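Local coordinates for DNA primase (Aquifex aeolicus, PDB 2AU3), which probably synthesises the short RNA primers from which DNA polymerase starts during DNA replication, using a zinc-binding domain and a TOPRIM-containing RNA polymerase core, at residues C113-E118 and E152-V157; L145-S150 and F185-V190; G245-V250 and K288-L293; Y319-P324 and N346-L351. All coordinates share one frame; numbering follows the deposited sequence.

Contact 1 (C113-E118 and E152-V157)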
loop_
_atom_site.group_PDB
_atom_site.type_symbol
_atom_site.label_atom_id
_atom_site.label_comp_id
_atom_site.label_asym_id
_atom_site.label_seq_id
_atom_site.Cartn_x
_atom_site.Cartn_y
_atom_site.Cartn_z
ATOM N N CYS A 113 -11.255 7.067 6.829
ATOM C CA CYS A 113 -11.172 5.805 6.084
ATOM C C CYS A 113 -12.455 4.969 6.236
ATOM O O CYS A 113 -13.017 4.488 5.241
ATOM C CB CYS A 113 -9.946 5.004 6.545
ATOM S SG CYS A 113 -9.665 3.469 5.605
ATOM N N ASP A 114 -12.959 4.861 7.466
ATOM C CA ASP A 114 -14.190 4.099 7.758
ATOM C C ASP A 114 -15.402 4.711 7.090
ATOM O O ASP A 114 -16.317 3.994 6.653
ATOM C CB ASP A 114 -14.449 4.047 9.272
ATOM C CG ASP A 114 -13.319 3.346 10.044
ATOM O OD1 ASP A 114 -12.642 2.437 9.485
ATOM O OD2 ASP A 114 -13.027 3.666 11.216
ATOM N N PHE A 115 -15.420 6.038 7.034
ATOM C CA PHE A 115 -16.501 6.787 6.399
ATOM C C PHE A 115 -16.571 6.480 4.890
ATOM O O PHE A 115 -17.639 6.167 4.337
ATOM C CB PHE A 115 -16.297 8.297 6.637
ATOM C CG PHE A 115 -17.122 9.163 5.738
ATOM C CD1 PHE A 115 -18.503 9.231 5.894
ATOM C CD2 PHE A 115 -16.526 9.879 4.708
ATOM C CE1 PHE A 115 -19.289 10.014 5.039
ATOM C CE2 PHE A 115 -17.294 10.669 3.854
ATOM C CZ PHE A 115 -18.686 10.740 4.033
ATOM N N TYR A 116 -15.419 6.568 4.240
ATOM C CA TYR A 116 -15.300 6.251 2.819
ATOM C C TYR A 116 -15.644 4.790 2.494
ATOM O O TYR A 116 -16.285 4.511 1.470
ATOM C CB TYR A 116 -13.892 6.521 2.358
ATOM C CG TYR A 116 -13.501 7.968 2.247
ATOM C CD1 TYR A 116 -14.429 8.954 1.893
ATOM C CD2 TYR A 116 -12.178 8.353 2.438
ATOM C CE1 TYR A 116 -14.032 10.314 1.781
ATOM C CE2 TYR A 116 -11.776 9.695 2.286
ATOM C CZ TYR A 116 -12.701 10.648 1.951
ATOM O OH TYR A 116 -12.289 11.946 1.799
ATOM N N ARG A 117 -15.172 3.871 3.333
ATOM C CA ARG A 117 -15.504 2.450 3.187
ATOM C C ARG A 117 -17.014 2.242 3.239
ATOM O O ARG A 117 -17.577 1.585 2.380
ATOM C CB ARG A 117 -14.829 1.598 4.273
ATOM C CG ARG A 117 -15.265 0.154 4.239
ATOM C CD ARG A 117 -14.942 -0.655 5.513
ATOM N NE ARG A 117 -13.518 -0.621 5.821
ATOM C CZ ARG A 117 -13.017 -0.014 6.883
ATOM N NH1 ARG A 117 -13.845 0.579 7.736
ATOM N NH2 ARG A 117 -11.698 -0.007 7.107
ATOM N N GLU A 118 -17.667 2.819 4.247
ATOM C CA GLU A 118 -19.118 2.720 4.361
ATOM C C GLU A 118 -19.783 3.325 3.138
ATOM O O GLU A 118 -20.813 2.832 2.674
ATOM C CB GLU A 118 -19.612 3.486 5.597
ATOM C CG GLU A 118 -20.573 2.699 6.475
ATOM C CD GLU A 118 -22.006 3.195 6.379
ATOM O OE1 GLU A 118 -22.726 2.705 5.474
ATOM O OE2 GLU A 118 -22.421 4.071 7.204
ATOM N N GLU A 152 -20.222 17.563 3.102
ATOM C CA GLU A 152 -21.004 17.821 4.314
ATOM C C GLU A 152 -21.147 16.563 5.200
ATOM O O GLU A 152 -21.049 16.648 6.442
ATOM C CB GLU A 152 -22.346 18.474 3.976
ATOM C CG GLU A 152 -22.197 19.896 3.416
ATOM C CD GLU A 152 -21.549 20.875 4.404
ATOM O OE1 GLU A 152 -21.862 20.810 5.606
ATOM O OE2 GLU A 152 -20.721 21.716 3.985
ATOM N N ALA A 153 -21.316 15.398 4.569
ATOM C CA ALA A 153 -21.367 14.133 5.311
ATOM C C ALA A 153 -20.042 13.893 6.067
ATOM O O ALA A 153 -20.053 13.542 7.245
ATOM C CB ALA A 153 -21.659 12.958 4.370
ATOM N N LEU A 154 -18.919 14.063 5.372
ATOM C CA LEU A 154 -17.581 13.901 5.970
ATOM C C LEU A 154 -17.387 14.894 7.128
ATOM O O LEU A 154 -16.915 14.525 8.203
ATOM C CB LEU A 154 -16.490 14.109 4.898
ATOM C CG LEU A 154 -14.999 14.167 5.288
ATOM C CD1 LEU A 154 -14.565 12.992 6.164
ATOM C CD2 LEU A 154 -14.123 14.228 4.056
ATOM N N VAL A 155 -17.707 16.160 6.884
ATOM C CA VAL A 155 -17.524 17.199 7.903
ATOM C C VAL A 155 -18.343 16.885 9.168
ATOM O O VAL A 155 -17.843 17.007 10.288
ATOM C CB VAL A 155 -17.870 18.608 7.352
ATOM C CG1 VAL A 155 -18.149 19.588 8.489
ATOM C CG2 VAL A 155 -16.759 19.119 6.458
ATOM N N LYS A 156 -19.582 16.446 8.974
ATOM C CA LYS A 156 -20.443 16.072 10.086
ATOM C C LYS A 156 -19.834 14.953 10.949
ATOM O O LYS A 156 -19.882 15.021 12.187
ATOM C CB LYS A 156 -21.830 15.671 9.580
ATOM C CG LYS A 156 -22.883 15.470 10.670
ATOM C CD LYS A 156 -24.144 14.793 10.090
ATOM C CE LYS A 156 -24.839 13.898 11.116
ATOM N NZ LYS A 156 -24.564 12.418 10.904
ATOM N N VAL A 157 -19.250 13.929 10.322
ATOM C CA VAL A 157 -18.640 12.866 11.130
ATOM C C VAL A 157 -17.421 13.376 11.874
ATOM O O VAL A 157 -17.164 12.962 13.003
ATOM C CB VAL A 157 -18.300 11.546 10.356
ATOM C CG1 VAL A 157 -19.318 11.211 9.283
ATOM C CG2 VAL A 157 -16.886 11.554 9.822
#
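The ring of F115 presents one face to the backbone of L154: CA of L154 lies 4.1 Å from the ring centroid and 23° off the normal, a CH-pi contact displaced toward the rim. Around it, A153 CB meets F115 CZ at 3.7 Å and V157 CG1 meets F115 CD1 at 4.0 Å, both obliquely, while L154 CB sits 3.7 Å from F115 CE2. The Y116 ring is met obliquely by the CD2 branch of L154, with CD2 of L154 3.7 Å from OH of Y116. That hydroxyl is hydrogen-bonded to D183, so its polar demand is met away from the leucine. F115 reaches across because CG stands anti to the backbone N (chi1 164°), which drives the ring into the surface formed by A153, L154 and V157. No hydrogen bond joins the two segments; the junction is apolar, and F115 makes most of its close contacts. The short helix axes approach to 10.7 Å, and with N-to-C directions 139° apart the helices run roughly antiparallel. This is helix-helix packing through an aromatic ring, joining helices 101-122 and 151-161 in the N-terminal part of the primase catalytic core, away from the zinc and predicted magnesium sites.

Contact 2 (L145-S150 and F185-V190); sequences LGYAPS and FLRRVV
G146 and V190 form an antiparallel hydrogen-bonded pair: G146 N reaches V190 O at 2.8 Å, and V190 N returns to G146 O. Y147 and V189 follow as a non-hydrogen-bonded pair. Beyond them, A148 N donates to R188 O at 3.1 Å, and R187 N donates to A148 O at 2.6 Å. The latter bond engages a type II turn from F185 to R188, closed by R188 N to F185 O.

Among side-chain polar contacts, R187 NH1 bonds P149 O at 2.7 Å and makes a weak, long bond to Y147 OH, which lies in the guanidinium plane at its edge. Bends at chi2 and chi3 (63° and 62°) bring the guanidinium across to Y147 and P149; its plane is 49° from that of the tyrosine ring.

Apolar contacts are fewer: A148 CB lies 4.2 Å from V190 CG2 and equally far from F185 CB. Separately, L186 CD1 makes a van der Waals approach to S150 N at 3.6 Å. S150 N-caps helix 151-161 through A153 N. Strand 146-147 is an outer strand of the four-stranded antiparallel sheet, beside 188-194, with Y116 of helix 101-122 packing on A148 and V190 and strand 200-207 flanking 188-194 beyond.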
loop_
_atom_site.group_PDB
_atom_site.type_symbol
_atom_site.label_atom_id
_atom_site.label_comp_id
_atom_site.label_asym_id
_atom_site.label_seq_id
_atom_site.Cartn_x
_atom_site.Cartn_y
_atom_site.Cartn_z
ATOM N N LEU A 145 -10.853 0.046 0.434
ATOM C CA LEU A 145 -11.333 0.915 -0.633
ATOM C C LEU A 145 -12.583 1.635 -0.231
ATOM O O LEU A 145 -13.475 1.067 0.471
ATOM C CB LEU A 145 -11.560 0.151 -1.928
ATOM C CG LEU A 145 -10.337 -0.570 -2.495
ATOM C CD1 LEU A 145 -10.584 -0.773 -3.957
ATOM C CD2 LEU A 145 -9.021 0.125 -2.275
ATOM N N GLY A 146 -12.677 2.881 -0.693
ATOM C CA GLY A 146 -13.826 3.684 -0.368
ATOM C C GLY A 146 -14.326 4.563 -1.492
ATOM O O GLY A 146 -13.936 4.412 -2.669
ATOM N N TYR A 147 -15.184 5.504 -1.113
ATOM C CA TYR A 147 -15.798 6.457 -2.013
ATOM C C TYR A 147 -16.098 7.698 -1.200
ATOM O O TYR A 147 -16.531 7.583 -0.045
ATOM C CB TYR A 147 -17.105 5.885 -2.530
ATOM C CG TYR A 147 -17.865 6.821 -3.425
ATOM C CD1 TYR A 147 -17.294 7.319 -4.588
ATOM C CD2 TYR A 147 -19.148 7.244 -3.083
ATOM C CE1 TYR A 147 -17.993 8.196 -5.400
ATOM C CE2 TYR A 147 -19.860 8.106 -3.897
ATOM C CZ TYR A 147 -19.276 8.573 -5.045
ATOM O OH TYR A 147 -19.986 9.438 -5.834
ATOM N N ALA A 148 -15.893 8.875 -1.799
ATOM C CA ALA A 148 -16.167 10.164 -1.158
ATOM C C ALA A 148 -17.441 10.766 -1.738
ATOM O O ALA A 148 -17.408 11.354 -2.796
ATOM C CB ALA A 148 -14.997 11.104 -1.371
ATOM N N PRO A 149 -18.578 10.559 -1.078
ATOM C CA PRO A 149 -19.871 10.963 -1.634
ATOM C C PRO A 149 -20.266 12.405 -1.343
ATOM O O PRO A 149 -21.107 12.922 -2.068
ATOM C CB PRO A 149 -20.868 10.021 -0.937
ATOM C CG PRO A 149 -20.216 9.733 0.446
ATOM C CD PRO A 149 -18.715 9.887 0.227
ATOM N N SER A 150 -19.712 13.029 -0.308
ATOM C CA SER A 150 -20.266 14.290 0.191
ATOM C C SER A 150 -19.282 14.962 1.136
ATOM O O SER A 150 -18.786 14.331 2.061
ATOM C CB SER A 150 -21.618 14.019 0.905
ATOM O OG SER A 150 -22.022 15.089 1.777
ATOM N N PHE A 185 -11.097 14.714 -2.091
ATOM C CA PHE A 185 -11.362 13.481 -2.824
ATOM C C PHE A 185 -12.809 13.334 -3.300
ATOM O O PHE A 185 -13.187 12.275 -3.826
ATOM C CB PHE A 185 -10.969 12.297 -1.952
ATOM C CG PHE A 185 -9.529 12.287 -1.620
ATOM C CD1 PHE A 185 -8.603 11.845 -2.557
ATOM C CD2 PHE A 185 -9.074 12.791 -0.413
ATOM C CE1 PHE A 185 -7.251 11.869 -2.277
ATOM C CE2 PHE A 185 -7.703 12.813 -0.119
ATOM C CZ PHE A 185 -6.803 12.351 -1.045
ATOM N N LEU A 186 -13.605 14.394 -3.140
ATOM C CA LEU A 186 -15.033 14.365 -3.496
ATOM C C LEU A 186 -15.312 13.632 -4.810
ATOM O O LEU A 186 -14.677 13.911 -5.816
ATOM C CB LEU A 186 -15.619 15.786 -3.552
ATOM C CG LEU A 186 -17.132 15.899 -3.724
ATOM C CD1 LEU A 186 -17.861 15.233 -2.549
ATOM C CD2 LEU A 186 -17.525 17.376 -3.810
ATOM N N ARG A 187 -16.221 12.652 -4.758
ATOM C CA ARG A 187 -16.691 11.951 -5.949
ATOM C C ARG A 187 -15.708 10.914 -6.484
ATOM O O ARG A 187 -15.932 10.351 -7.527
ATOM C CB ARG A 187 -17.073 12.970 -7.046
ATOM C CG ARG A 187 -18.219 12.555 -7.954
ATOM C CD ARG A 187 -19.574 12.361 -7.259
ATOM N NE ARG A 187 -20.065 13.589 -6.635
ATOM C CZ ARG A 187 -20.641 13.643 -5.445
ATOM N NH1 ARG A 187 -20.809 12.537 -4.731
ATOM N NH2 ARG A 187 -21.040 14.804 -4.955
ATOM N N ARG A 188 -14.621 10.655 -5.766
ATOM C CA ARG A 188 -13.615 9.701 -6.227
ATOM C C ARG A 188 -13.708 8.390 -5.478
ATOM O O ARG A 188 -14.146 8.354 -4.329
ATOM C CB ARG A 188 -12.197 10.254 -6.048
ATOM C CG ARG A 188 -11.909 11.501 -6.857
ATOM C CD ARG A 188 -10.502 12.066 -6.673
ATOM N NE ARG A 188 -10.387 13.231 -7.551
ATOM C CZ ARG A 188 -9.726 13.253 -8.691
ATOM N NH1 ARG A 188 -9.016 12.189 -9.077
ATOM N NH2 ARG A 188 -9.765 14.347 -9.440
ATOM N N VAL A 189 -13.269 7.316 -6.127
ATOM C CA VAL A 189 -13.033 6.056 -5.433
ATOM C C VAL A 189 -11.734 6.284 -4.674
ATOM O O VAL A 189 -10.781 6.785 -5.233
ATOM C CB VAL A 189 -12.939 4.867 -6.426
ATOM C CG1 VAL A 189 -12.230 3.606 -5.775
ATOM C CG2 VAL A 189 -14.379 4.504 -6.938
ATOM N N VAL A 190 -11.747 5.994 -3.377
ATOM C CA VAL A 190 -10.672 6.336 -2.506
ATOM C C VAL A 190 -9.857 5.088 -2.239
ATOM O O VAL A 190 -10.407 4.024 -1.951
ATOM C CB VAL A 190 -11.195 6.919 -1.180
ATOM C CG1 VAL A 190 -10.067 7.074 -0.207
ATOM C CG2 VAL A 190 -11.901 8.296 -1.409
#

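Contact 3 (G245-V250 and K288-L293); sequences GFAILV and KKVYIL
A247, I248 and L249 pair in parallel with V290, Y291 and I292, and this central ladder is the tight part of the contact. Four backbone bonds hold it: A247 N to K289 O, Y291 N to A247 O, L249 N to Y291 O at 2.7 Å, and L293 N to L249 O at 2.8 Å. The short strand axes approach to 4.6 Å at 30°. V250, at the C-terminal end of the ladder, directly precedes E251, a predicted magnesium ligand.

One face carries A247, V290, L249 and I292. There L249 CB packs on V290 CG1 at 3.9 Å. L249 CD2 and I292 CG2 lie alongside at 4.2 Å. The face of I248 and Y291 bears an aromatic pair at its F246 end. F246 CG occupies the position between backbone N and carbonyl carbon (chi1 69°), turning the ring onto Y291; the planes lie oblique at 56°, and CD1 of F246 comes 3.3 Å from CD1 of Y291.

The N-terminal end is looser and more solvent-exposed. G245 and K288 have no direct bond; a water donates to G245 O at 2.9 Å and accepts from K288 N. K289 touches F246 through CB, 3.7 Å from F246 CB, while its extended chain leads away.

In the TOPRIM sheet, Y319 stacks on Y291 and helix 298-313 covers V290 and I292, while strand 267-270 flanks 247-249 and strand 317-321 flanks 289-293.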
loop_
_atom_site.group_PDB
_atom_site.type_symbol
_atom_site.label_atom_id
_atom_site.label_comp_id
_atom_site.label_asym_id
_atom_site.label_seq_id
_atom_site.Cartn_x
_atom_site.Cartn_y
_atom_site.Cartn_z
ATOM N N GLY A 245 10.697 -14.490 -0.982
ATOM C CA GLY A 245 12.086 -14.147 -1.238
ATOM C C GLY A 245 12.251 -13.133 -2.355
ATOM O O GLY A 245 13.376 -12.863 -2.784
ATOM N N PHE A 246 11.146 -12.545 -2.810
ATOM C CA PHE A 246 11.228 -11.440 -3.767
ATOM C C PHE A 246 9.968 -10.585 -3.706
ATOM O O PHE A 246 8.950 -11.002 -3.124
ATOM C CB PHE A 246 11.488 -11.957 -5.198
ATOM C CG PHE A 246 10.317 -12.717 -5.809
ATOM C CD1 PHE A 246 9.443 -12.078 -6.697
ATOM C CD2 PHE A 246 10.105 -14.072 -5.516
ATOM C CE1 PHE A 246 8.373 -12.758 -7.268
ATOM C CE2 PHE A 246 9.021 -14.777 -6.090
ATOM C CZ PHE A 246 8.150 -14.110 -6.966
ATOM N N ALA A 247 10.035 -9.409 -4.314
ATOM C CA ALA A 247 8.889 -8.540 -4.429
ATOM C C ALA A 247 8.638 -8.316 -5.912
ATOM O O ALA A 247 9.569 -8.385 -6.709
ATOM C CB ALA A 247 9.162 -7.194 -3.733
ATOM N N ILE A 248 7.392 -8.003 -6.266
ATOM C CA ILE A 248 7.072 -7.576 -7.620
ATOM C C ILE A 248 6.735 -6.079 -7.534
ATOM O O ILE A 248 5.968 -5.699 -6.689
ATOM C CB ILE A 248 5.868 -8.385 -8.191
ATOM C CG1 ILE A 248 6.222 -9.878 -8.306
ATOM C CG2 ILE A 248 5.404 -7.764 -9.576
ATOM C CD1 ILE A 248 4.982 -10.866 -8.316
ATOM N N LEU A 249 7.395 -5.240 -8.353
ATOM C CA LEU A 249 7.094 -3.824 -8.417
ATOM C C LEU A 249 6.261 -3.525 -9.643
ATOM O O LEU A 249 6.654 -3.823 -10.771
ATOM C CB LEU A 249 8.406 -2.978 -8.398
ATOM C CG LEU A 249 8.306 -1.448 -8.549
ATOM C CD1 LEU A 249 7.764 -0.766 -7.281
ATOM C CD2 LEU A 249 9.695 -0.854 -8.978
ATOM N N VAL A 250 5.069 -2.980 -9.414
ATOM C CA VAL A 250 4.184 -2.562 -10.503
ATOM C C VAL A 250 4.061 -1.053 -10.441
ATOM O O VAL A 250 4.520 -0.451 -9.463
ATOM C CB VAL A 250 2.768 -3.245 -10.419
ATOM C CG1 VAL A 250 2.875 -4.766 -10.573
ATOM C CG2 VAL A 250 2.037 -2.892 -9.112
ATOM N N LYS A 288 15.917 -8.436 -1.292
ATOM C CA LYS A 288 17.048 -8.111 -2.146
ATOM C C LYS A 288 16.836 -8.601 -3.579
ATOM O O LYS A 288 17.781 -8.621 -4.371
ATOM C CB LYS A 288 18.375 -8.673 -1.558
ATOM C CG LYS A 288 18.702 -8.182 -0.160
ATOM C CD LYS A 288 18.749 -6.654 -0.031
ATOM C CE LYS A 288 18.995 -6.251 1.436
ATOM N NZ LYS A 288 19.312 -4.790 1.598
ATOM N N LYS A 289 15.591 -8.981 -3.912
ATOM C CA LYS A 289 15.225 -9.362 -5.283
ATOM C C LYS A 289 13.893 -8.702 -5.665
ATOM O O LYS A 289 12.886 -8.854 -4.973
ATOM C CB LYS A 289 15.053 -10.880 -5.423
ATOM C CG LYS A 289 16.307 -11.694 -5.533
ATOM C CD LYS A 289 15.939 -13.139 -5.957
ATOM C CE LYS A 289 16.990 -14.158 -5.477
ATOM N NZ LYS A 289 17.020 -15.411 -6.334
ATOM N N VAL A 290 13.904 -7.981 -6.766
ATOM C CA VAL A 290 12.724 -7.301 -7.228
ATOM C C VAL A 290 12.518 -7.566 -8.693
ATOM O O VAL A 290 13.360 -7.254 -9.530
ATOM C CB VAL A 290 12.778 -5.789 -6.957
ATOM C CG1 VAL A 290 11.668 -5.052 -7.720
ATOM C CG2 VAL A 290 12.659 -5.523 -5.430
ATOM N N TYR A 291 11.333 -8.080 -8.995
ATOM C CA TYR A 291 10.845 -8.169 -10.352
ATOM C C TYR A 291 10.058 -6.910 -10.705
ATOM O O TYR A 291 9.201 -6.474 -9.948
ATOM C CB TYR A 291 9.940 -9.401 -10.457
ATOM C CG TYR A 291 10.722 -10.676 -10.371
ATOM C CD1 TYR A 291 11.352 -11.058 -9.194
ATOM C CD2 TYR A 291 10.857 -11.496 -11.491
ATOM C CE1 TYR A 291 12.086 -12.256 -9.130
ATOM C CE2 TYR A 291 11.553 -12.658 -11.438
ATOM C CZ TYR A 291 12.183 -13.034 -10.272
ATOM O OH TYR A 291 12.926 -14.195 -10.277
ATOM N N ILE A 292 10.375 -6.296 -11.829
ATOM C CA ILE A 292 9.704 -5.053 -12.186
ATOM C C ILE A 292 8.767 -5.389 -13.338
ATOM O O ILE A 292 9.168 -6.043 -14.311
ATOM C CB ILE A 292 10.688 -3.949 -12.623
ATOM C CG1 ILE A 292 11.869 -3.839 -11.686
ATOM C CG2 ILE A 292 9.975 -2.575 -12.761
ATOM C CD1 ILE A 292 12.974 -2.999 -12.285
ATOM N N LEU A 293 7.520 -4.959 -13.200
ATOM C CA LEU A 293 6.487 -5.326 -14.141
ATOM C C LEU A 293 5.693 -4.119 -14.502
ATOM O O LEU A 293 4.670 -3.822 -13.864
ATOM C CB LEU A 293 5.576 -6.390 -13.510
ATOM C CG LEU A 293 4.384 -6.906 -14.328
ATOM C CD1 LEU A 293 4.804 -7.807 -15.483
ATOM C CD2 LEU A 293 3.464 -7.644 -13.415
HETATM O O HOH W 1 15.460 -11.617 -1.216
#

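Contact 4 (Y319-P324 and N346-L351)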
loop_
_atom_site.group_PDB
_atom_site.type_symbol
_atom_site.label_atom_id
_atom_site.label_comp_id
_atom_site.label_asym_id
_atom_site.label_seq_id
_atom_site.Cartn_x
_atom_site.Cartn_y
_atom_site.Cartn_z
ATOM N N TYR A 319 15.105 -8.019 -11.786
ATOM C CA TYR A 319 14.603 -8.907 -12.839
ATOM C C TYR A 319 13.458 -8.237 -13.606
ATOM O O TYR A 319 12.291 -8.320 -13.191
ATOM C CB TYR A 319 14.037 -10.165 -12.216
ATOM C CG TYR A 319 15.034 -11.015 -11.487
ATOM C CD1 TYR A 319 15.422 -12.244 -12.001
ATOM C CD2 TYR A 319 15.599 -10.588 -10.288
ATOM C CE1 TYR A 319 16.337 -13.046 -11.334
ATOM C CE2 TYR A 319 16.488 -11.383 -9.600
ATOM C CZ TYR A 319 16.864 -12.607 -10.136
ATOM O OH TYR A 319 17.792 -13.379 -9.491
ATOM N N PRO A 320 13.780 -7.547 -14.701
ATOM C CA PRO A 320 12.751 -6.933 -15.540
ATOM C C PRO A 320 11.810 -7.968 -16.151
ATOM O O PRO A 320 12.220 -8.990 -16.684
ATOM C CB PRO A 320 13.569 -6.237 -16.645
ATOM C CG PRO A 320 14.912 -5.980 -15.973
ATOM C CD PRO A 320 15.148 -7.272 -15.203
ATOM N N VAL A 321 10.523 -7.674 -16.098
ATOM C CA VAL A 321 9.554 -8.597 -16.658
ATOM C C VAL A 321 8.939 -7.824 -17.787
ATOM O O VAL A 321 8.401 -6.738 -17.571
ATOM C CB VAL A 321 8.469 -8.993 -15.636
ATOM C CG1 VAL A 321 7.478 -10.031 -16.227
ATOM C CG2 VAL A 321 9.125 -9.547 -14.339
ATOM N N TYR A 322 9.064 -8.383 -18.982
ATOM C CA TYR A 322 8.581 -7.768 -20.207
ATOM C C TYR A 322 7.246 -8.345 -20.608
ATOM O O TYR A 322 7.169 -9.484 -21.086
ATOM C CB TYR A 322 9.583 -8.014 -21.339
ATOM C CG TYR A 322 10.941 -7.432 -21.020
ATOM C CD1 TYR A 322 11.128 -6.054 -20.973
ATOM C CD2 TYR A 322 12.015 -8.254 -20.694
ATOM C CE1 TYR A 322 12.403 -5.498 -20.652
ATOM C CE2 TYR A 322 13.276 -7.714 -20.373
ATOM C CZ TYR A 322 13.455 -6.342 -20.350
ATOM O OH TYR A 322 14.697 -5.812 -20.018
ATOM N N LEU A 323 6.205 -7.560 -20.399
ATOM C CA LEU A 323 4.905 -7.812 -21.011
ATOM C C LEU A 323 4.970 -7.590 -22.522
ATOM O O LEU A 323 5.698 -6.699 -22.996
ATOM C CB LEU A 323 3.873 -6.875 -20.412
ATOM C CG LEU A 323 3.505 -7.163 -18.956
ATOM C CD1 LEU A 323 2.648 -6.034 -18.429
ATOM C CD2 LEU A 323 2.782 -8.494 -18.868
ATOM N N PRO A 324 4.192 -8.359 -23.278
ATOM C CA PRO A 324 4.125 -8.155 -24.734
ATOM C C PRO A 324 3.529 -6.787 -25.081
ATOM O O PRO A 324 2.744 -6.220 -24.307
ATOM C CB PRO A 324 3.231 -9.302 -25.213
ATOM C CG PRO A 324 2.467 -9.706 -24.033
ATOM C CD PRO A 324 3.326 -9.471 -22.832
ATOM N N ASN A 346 8.318 -15.578 -13.293
ATOM C CA ASN A 346 9.351 -16.582 -13.039
ATOM C C ASN A 346 10.389 -16.820 -14.155
ATOM O O ASN A 346 11.600 -16.984 -13.873
ATOM C CB ASN A 346 8.718 -17.907 -12.605
ATOM C CG ASN A 346 9.760 -18.919 -12.119
ATOM O OD1 ASN A 346 10.263 -18.813 -10.997
ATOM N ND2 ASN A 346 10.093 -19.901 -12.970
ATOM N N SER A 347 9.928 -16.821 -15.407
ATOM C CA SER A 347 10.786 -17.045 -16.576
ATOM C C SER A 347 11.708 -15.858 -16.907
ATOM O O SER A 347 12.610 -15.978 -17.747
ATOM C CB SER A 347 9.931 -17.374 -17.807
ATOM O OG SER A 347 9.422 -16.175 -18.422
ATOM N N SER A 348 11.455 -14.715 -16.266
ATOM C CA SER A 348 12.222 -13.495 -16.497
ATOM C C SER A 348 13.638 -13.555 -15.900
ATOM O O SER A 348 13.804 -13.767 -14.702
ATOM C CB SER A 348 11.456 -12.289 -15.949
ATOM O OG SER A 348 10.234 -12.106 -16.648
ATOM N N GLY A 349 14.648 -13.384 -16.748
ATOM C CA GLY A 349 16.043 -13.431 -16.308
ATOM C C GLY A 349 16.511 -12.193 -15.536
ATOM O O GLY A 349 15.966 -11.087 -15.703
ATOM N N GLU A 350 17.504 -12.391 -14.676
ATOM C CA GLU A 350 18.166 -11.295 -13.964
ATOM C C GLU A 350 18.797 -10.294 -14.943
ATOM O O GLU A 350 19.243 -10.676 -16.014
ATOM C CB GLU A 350 19.208 -11.846 -12.992
ATOM C CG GLU A 350 19.819 -10.803 -12.058
ATOM C CD GLU A 350 21.087 -10.190 -12.631
ATOM O OE1 GLU A 350 21.807 -10.897 -13.358
ATOM O OE2 GLU A 350 21.353 -9.001 -12.371
ATOM N N LEU A 351 18.780 -9.015 -14.578
ATOM C CA LEU A 351 19.255 -7.929 -15.441
ATOM C C LEU A 351 20.610 -8.233 -16.156
ATOM O O LEU A 351 20.697 -8.232 -17.382
ATOM C CB LEU A 351 19.389 -6.639 -14.617
ATOM C CG LEU A 351 19.889 -5.401 -15.369
ATOM C CD1 LEU A 351 18.820 -4.964 -16.369
ATOM C CD2 LEU A 351 20.230 -4.269 -14.386
HETATM O O HOH W 2 14.620 -9.741 -17.606
HETATM O O HOH W 3 10.631 -11.094 -19.011
#
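S348 OG is gripped by two partners: a water donates to it at 2.6 Å, and it is also hydrogen-bonded to L344 O in the preceding helix. The same water accepts from Y322 N at 3.1 Å, so it bridges the segments. A second water donates to both P320 O and G349 O, each at 2.7 Å. No direct hydrogen bond crosses, and these two waters supply the polar links between the two segments.

The van der Waals part centres on the Y319 ring. E350 CB stands over one face, 3.9 Å from the centroid and 27° off the normal, a CH-pi contact; S348 O lies in plane at the edge, 3.5 Å from Y319 CD1. The glutamate crosses the ring at about a right angle, and CG set anti to the backbone N (chi1 -172°), followed by a bend at chi2, carries its carboxylate onward to N-cap helix 351-358 through F352 N and E353 N. Farther along, P320 CG touches L351 CD1 at 4.1 Å, and the methyls of V321 flank S348 OG.

The arrangement is a water-bridged junction in which the linker between helices 338-347 and 351-358 packs against the outer strand 317-321 of the TOPRIM sheet.

Overall arrangement
After the zinc-binding region, helix 101-122 is joined in contact 1 to helix 151-161. Before that loop closes, contact 2 opens at 145-150, and it closes only at 185-190, so these two contacts cross. They also touch: Y116 O and Y147 N, 3.0 Å apart, probably hydrogen-bond helix 101-122 to strand 146-147, which leads directly into helix 151-161. Contact 3 then opens and closes in series, its loop containing strand 267-270 of the TOPRIM sheet. Contact 4 follows, closing a loop that holds helices 329-336 and 338-347 and tying outer strand 317-321, neighbour of 289-293, to the linker before helix 351-358. Contacts 1 and 3 have centres about 35 Å apart, on opposite sides of the chain's centre.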